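Local structure of ABC transporter substrate binding protein (Ribose) (5DKV) at residues N25-T38 against I56-F68. The protein probably serves as the sugar-binding component of an ABC transporter and binds alpha-D-tagatopyranose. Sequence-based numbering, arbitrary orientation.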
loop_
_atom_site.group_PDB
_atom_site.type_symbol
_atom_site.label_atom_id
_atom_site.label_comp_id
_atom_site.label_asym_id
_atom_site.label_seq_id
_atom_site.Cartn_x
_atom_site.Cartn_y
_atom_site.Cartn_z
ATOM N N ASN A 25 -25.262 -2.319 -20.822
ATOM C CA ASN A 25 -23.946 -2.931 -20.740
ATOM C C ASN A 25 -24.030 -4.439 -20.577
ATOM O O ASN A 25 -24.877 -4.944 -19.841
ATOM C CB ASN A 25 -23.126 -2.419 -19.540
ATOM C CG ASN A 25 -22.965 -0.922 -19.513
ATOM O OD1 ASN A 25 -23.326 -0.216 -20.459
ATOM N ND2 ASN A 25 -22.393 -0.417 -18.414
ATOM N N LYS A 26 -23.112 -5.143 -21.227
ATOM C CA LYS A 26 -22.795 -6.505 -20.825
ATOM C C LYS A 26 -22.383 -6.494 -19.349
ATOM O O LYS A 26 -21.585 -5.646 -18.927
ATOM C CB LYS A 26 -21.684 -7.068 -21.719
ATOM C CG LYS A 26 -20.849 -8.169 -21.111
ATOM C CD LYS A 26 -21.441 -9.524 -21.291
ATOM C CE LYS A 26 -20.526 -10.584 -20.690
ATOM N NZ LYS A 26 -21.148 -11.913 -20.770
ATOM N N LYS A 27 -22.948 -7.411 -18.563
ATOM C CA LYS A 27 -22.652 -7.492 -17.134
ATOM C C LYS A 27 -21.531 -8.489 -16.871
ATOM O O LYS A 27 -21.646 -9.684 -17.172
ATOM C CB LYS A 27 -23.890 -7.875 -16.347
ATOM C CG LYS A 27 -24.995 -6.826 -16.430
ATOM C CD LYS A 27 -26.300 -7.399 -15.940
ATOM C CE LYS A 27 -27.427 -6.385 -16.002
ATOM N NZ LYS A 27 -28.546 -6.808 -15.123
ATOM N N PHE A 28 -20.459 -7.970 -16.297
ATOM C CA PHE A 28 -19.226 -8.716 -16.121
ATOM C C PHE A 28 -19.029 -9.178 -14.694
ATOM O O PHE A 28 -19.586 -8.602 -13.762
ATOM C CB PHE A 28 -18.053 -7.855 -16.567
ATOM C CG PHE A 28 -18.029 -7.582 -18.052
ATOM C CD1 PHE A 28 -17.693 -8.573 -18.947
ATOM C CD2 PHE A 28 -18.318 -6.321 -18.543
ATOM C CE1 PHE A 28 -17.648 -8.317 -20.308
ATOM C CE2 PHE A 28 -18.292 -6.064 -19.898
ATOM C CZ PHE A 28 -17.949 -7.062 -20.786
ATOM N N ARG A 29 -18.234 -10.228 -14.548
ATOM C CA ARG A 29 -17.765 -10.684 -13.245
ATOM C C ARG A 29 -16.268 -10.419 -13.144
ATOM O O ARG A 29 -15.473 -11.017 -13.857
ATOM C CB ARG A 29 -18.086 -12.163 -13.051
ATOM C CG ARG A 29 -19.583 -12.402 -12.970
ATOM C CD ARG A 29 -19.955 -13.836 -13.277
ATOM N NE ARG A 29 -19.397 -14.769 -12.303
ATOM C CZ ARG A 29 -18.397 -15.617 -12.549
ATOM N NH1 ARG A 29 -17.821 -15.656 -13.745
ATOM N NH2 ARG A 29 -17.975 -16.435 -11.587
ATOM N N ILE A 30 -15.904 -9.478 -12.281
ATOM C CA ILE A 30 -14.520 -9.035 -12.148
ATOM C C ILE A 30 -14.007 -9.427 -10.772
ATOM O O ILE A 30 -14.607 -9.078 -9.755
ATOM C CB ILE A 30 -14.407 -7.502 -12.352
ATOM C CG1 ILE A 30 -14.864 -7.121 -13.756
ATOM C CG2 ILE A 30 -12.961 -7.005 -12.080
ATOM C CD1 ILE A 30 -15.110 -5.620 -13.953
ATOM N N ALA A 31 -12.918 -10.187 -10.735
ATOM C CA ALA A 31 -12.367 -10.657 -9.473
ATOM C C ALA A 31 -11.403 -9.642 -8.879
ATOM O O ALA A 31 -10.718 -8.933 -9.615
ATOM C CB ALA A 31 -11.667 -11.952 -9.672
ATOM N N LEU A 32 -11.382 -9.564 -7.555
ATOM C CA LEU A 32 -10.426 -8.730 -6.827
ATOM C C LEU A 32 -9.795 -9.578 -5.745
ATOM O O LEU A 32 -10.483 -10.096 -4.881
ATOM C CB LEU A 32 -11.096 -7.482 -6.239
ATOM C CG LEU A 32 -10.212 -6.632 -5.332
ATOM C CD1 LEU A 32 -8.927 -6.130 -6.030
ATOM C CD2 LEU A 32 -11.054 -5.444 -4.804
ATOM N N ILE A 33 -8.476 -9.733 -5.844
ATOM C CA ILE A 33 -7.681 -10.506 -4.917
ATOM C C ILE A 33 -6.715 -9.551 -4.183
ATOM O O ILE A 33 -5.742 -9.081 -4.753
ATOM C CB ILE A 33 -6.893 -11.622 -5.644
ATOM C CG1 ILE A 33 -7.851 -12.567 -6.376
ATOM C CG2 ILE A 33 -6.039 -12.397 -4.605
ATOM C CD1 ILE A 33 -7.186 -13.618 -7.258
ATOM N N PRO A 34 -7.003 -9.239 -2.919
ATOM C CA PRO A 34 -6.159 -8.282 -2.181
ATOM C C PRO A 34 -4.857 -8.934 -1.738
ATOM O O PRO A 34 -4.695 -10.154 -1.853
ATOM C CB PRO A 34 -7.016 -7.923 -0.975
ATOM C CG PRO A 34 -7.716 -9.221 -0.689
ATOM C CD PRO A 34 -8.060 -9.800 -2.060
ATOM N N GLY A 35 -3.950 -8.130 -1.203
ATOM C CA GLY A 35 -2.756 -8.681 -0.601
ATOM C C GLY A 35 -3.015 -9.350 0.742
ATOM O O GLY A 35 -2.295 -10.276 1.127
ATOM N N LEU A 36 -4.025 -8.857 1.452
ATOM C CA LEU A 36 -4.360 -9.268 2.809
ATOM C C LEU A 36 -5.805 -8.841 3.044
ATOM O O LEU A 36 -6.147 -7.703 2.766
ATOM C CB LEU A 36 -3.411 -8.590 3.831
ATOM C CG LEU A 36 -3.755 -8.641 5.323
ATOM C CD1 LEU A 36 -3.962 -10.071 5.736
ATOM C CD2 LEU A 36 -2.631 -7.971 6.132
ATOM N N THR A 37 -6.650 -9.724 3.563
ATOM C CA THR A 37 -8.066 -9.396 3.755
ATOM C C THR A 37 -8.343 -8.404 4.879
ATOM O O THR A 37 -9.207 -7.542 4.732
ATOM C CB THR A 37 -8.875 -10.673 4.027
ATOM O OG1 THR A 37 -8.236 -11.439 5.061
ATOM C CG2 THR A 37 -8.951 -11.492 2.775
ATOM N N THR A 38 -7.638 -8.563 6.003
ATOM C CA THR A 38 -7.845 -7.775 7.217
ATOM C C THR A 38 -6.871 -6.604 7.281
ATOM O O THR A 38 -5.988 -6.507 8.163
ATOM C CB THR A 38 -7.653 -8.633 8.452
ATOM O OG1 THR A 38 -6.358 -9.246 8.389
ATOM C CG2 THR A 38 -8.741 -9.711 8.527
ATOM N N ILE A 56 -20.987 0.473 -13.623
ATOM C CA ILE A 56 -20.969 -0.086 -14.977
ATOM C C ILE A 56 -21.597 -1.474 -15.052
ATOM O O ILE A 56 -21.524 -2.135 -16.091
ATOM C CB ILE A 56 -19.517 -0.098 -15.594
ATOM C CG1 ILE A 56 -18.419 -0.591 -14.640
ATOM C CG2 ILE A 56 -19.140 1.308 -16.043
ATOM C CD1 ILE A 56 -18.528 -2.010 -14.213
ATOM N N GLY A 57 -22.268 -1.890 -13.979
ATOM C CA GLY A 57 -23.131 -3.058 -14.012
ATOM C C GLY A 57 -22.481 -4.407 -13.750
ATOM O O GLY A 57 -23.065 -5.444 -14.085
ATOM N N ALA A 58 -21.299 -4.396 -13.126
ATOM C CA ALA A 58 -20.539 -5.608 -12.899
ATOM C C ALA A 58 -20.732 -6.143 -11.480
ATOM O O ALA A 58 -21.268 -5.458 -10.615
ATOM C CB ALA A 58 -19.061 -5.358 -13.163
ATOM N N GLN A 59 -20.340 -7.393 -11.289
ATOM C CA GLN A 59 -20.271 -7.992 -9.958
ATOM C C GLN A 59 -18.819 -8.224 -9.605
ATOM O O GLN A 59 -18.027 -8.632 -10.466
ATOM C CB GLN A 59 -21.014 -9.316 -9.878
ATOM C CG GLN A 59 -20.940 -9.966 -8.453
ATOM C CD GLN A 59 -21.616 -11.339 -8.321
ATOM O OE1 GLN A 59 -21.619 -12.146 -9.257
ATOM N NE2 GLN A 59 -22.173 -11.613 -7.134
ATOM N N ILE A 60 -18.475 -7.957 -8.350
ATOM C CA ILE A 60 -17.122 -8.235 -7.867
ATOM C C ILE A 60 -17.082 -9.595 -7.213
ATOM O O ILE A 60 -17.921 -9.925 -6.341
ATOM C CB ILE A 60 -16.630 -7.173 -6.862
ATOM C CG1 ILE A 60 -16.599 -5.788 -7.499
ATOM C CG2 ILE A 60 -15.219 -7.539 -6.307
ATOM C CD1 ILE A 60 -15.681 -5.653 -8.666
ATOM N N ILE A 61 -16.103 -10.395 -7.641
ATOM C CA ILE A 61 -15.756 -11.637 -6.961
ATOM C C ILE A 61 -14.538 -11.329 -6.097
ATOM O O ILE A 61 -13.457 -11.106 -6.629
ATOM C CB ILE A 61 -15.430 -12.774 -7.956
ATOM C CG1 ILE A 61 -16.612 -13.007 -8.887
ATOM C CG2 ILE A 61 -15.048 -14.054 -7.196
ATOM C CD1 ILE A 61 -16.320 -13.945 -10.021
ATOM N N PHE A 62 -14.716 -11.306 -4.783
ATOM C CA PHE A 62 -13.647 -10.892 -3.879
ATOM C C PHE A 62 -13.193 -12.048 -3.019
ATOM O O PHE A 62 -13.993 -12.708 -2.365
ATOM C CB PHE A 62 -14.123 -9.722 -3.011
ATOM C CG PHE A 62 -13.096 -9.207 -2.050
ATOM C CD1 PHE A 62 -12.254 -8.161 -2.397
ATOM C CD2 PHE A 62 -12.971 -9.752 -0.792
ATOM C CE1 PHE A 62 -11.318 -7.681 -1.515
ATOM C CE2 PHE A 62 -12.041 -9.266 0.095
ATOM C CZ PHE A 62 -11.220 -8.227 -0.260
ATOM N N GLN A 63 -11.889 -12.316 -3.033
ATOM C CA GLN A 63 -11.354 -13.395 -2.196
ATOM C C GLN A 63 -9.890 -13.130 -1.942
ATOM O O GLN A 63 -9.156 -12.768 -2.853
ATOM C CB GLN A 63 -11.543 -14.767 -2.841
ATOM C CG GLN A 63 -11.380 -15.877 -1.855
ATOM C CD GLN A 63 -11.603 -17.247 -2.471
ATOM O OE1 GLN A 63 -12.328 -17.389 -3.453
ATOM N NE2 GLN A 63 -10.974 -18.268 -1.886
ATOM N N GLY A 64 -9.486 -13.287 -0.694
ATOM C CA GLY A 64 -8.102 -13.077 -0.314
ATOM C C GLY A 64 -7.660 -14.019 0.783
ATOM O O GLY A 64 -8.479 -14.725 1.404
ATOM N N ALA A 65 -6.351 -14.034 1.020
ATOM C CA ALA A 65 -5.772 -14.761 2.145
ATOM C C ALA A 65 -5.621 -13.848 3.366
ATOM O O ALA A 65 -5.644 -12.619 3.232
ATOM C CB ALA A 65 -4.421 -15.333 1.748
ATOM N N PRO A 66 -5.475 -14.442 4.566
ATOM C CA PRO A 66 -5.380 -13.664 5.806
ATOM C C PRO A 66 -3.973 -13.183 6.126
ATOM O O PRO A 66 -3.812 -12.527 7.154
ATOM C CB PRO A 66 -5.861 -14.652 6.868
ATOM C CG PRO A 66 -5.452 -15.981 6.331
ATOM C CD PRO A 66 -5.563 -15.892 4.833
ATOM N N ASP A 67 -2.985 -13.526 5.297
ATOM C CA ASP A 67 -1.629 -12.998 5.431
ATOM C C ASP A 67 -1.056 -12.623 4.059
ATOM O O ASP A 67 -1.434 -13.192 3.036
ATOM C CB ASP A 67 -0.699 -13.996 6.157
ATOM C CG ASP A 67 -0.651 -15.382 5.508
ATOM O OD1 ASP A 67 -1.613 -15.778 4.819
ATOM O OD2 ASP A 67 0.364 -16.087 5.738
ATOM N N PHE A 68 -0.170 -11.631 4.059
ATOM C CA PHE A 68 0.513 -11.131 2.860
ATOM C C PHE A 68 1.627 -12.118 2.558
ATOM O O PHE A 68 2.726 -12.037 3.121
ATOM C CB PHE A 68 1.035 -9.704 3.104
ATOM C CG PHE A 68 1.486 -8.977 1.870
ATOM C CD1 PHE A 68 2.739 -9.202 1.326
ATOM C CD2 PHE A 68 0.664 -8.049 1.271
ATOM C CE1 PHE A 68 3.158 -8.506 0.198
ATOM C CE2 PHE A 68 1.071 -7.355 0.142
ATOM C CZ PHE A 68 2.310 -7.589 -0.401
HETATM O O HOH W 1 -20.432 -4.926 -16.426
HETATM O O HOH W 2 -4.561 -12.750 -0.773
HETATM O O HOH W 3 -2.054 -12.826 0.435
HETATM O O HOH W 4 -5.904 -11.786 8.794
#
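Leu32 and Phe62 both set CG opposite the backbone N (chi1 173° and -179°) from paired positions on one face of the sheet, so the two run alongside each other. Leu32 CD2 meets the edge of the Phe62 ring in its plane, 3.8 Å from the ring's CD1. Pro34 CG reaches the far end of the same ring, 3.7 Å from CZ, and His46 stacks on it. On the other side of the sheet, Arg29 bends at chi3 (63°) and Ile61 CD1 sits over one face of its guanidinium, 3.4 Å from NH2. Lys83 O and Lys84 O hold NH2 and NH1.

Strands 29-33 and 59-62 run parallel. Five backbone bonds link them and the residues flanking them, from Gln59 N to Phe28 O through to Gln63 N to Leu32 O. Before the strands, Asn25 ND2 gives a nearly straight bond to Ile56 O (3.0 Å), from above the carbonyl plane. A water also ties Ile56 O to Lys26 O and Phe28 N. Gly57 turns the chain out of helix 40-56 with positive phi. Beyond the strands, Thr37 N bonds Ala65 O at 3.1 Å. Gln63 O is buried here with no hydrogen-bond partner in the model; Ile33 CA-H points at it. Phe68 CA makes a CH...O contact with Gly35 O, and the Phe68 side chain lies about 4 Å from the bound alpha-D-tagatopyranose.

Strand 29-33, helix 40-56 and edge strand 59-62 form a beta-alpha-beta unit, as in the Rossmann-like lobes of periplasmic sugar-binding proteins, with the loops after the strands leading to the sugar site.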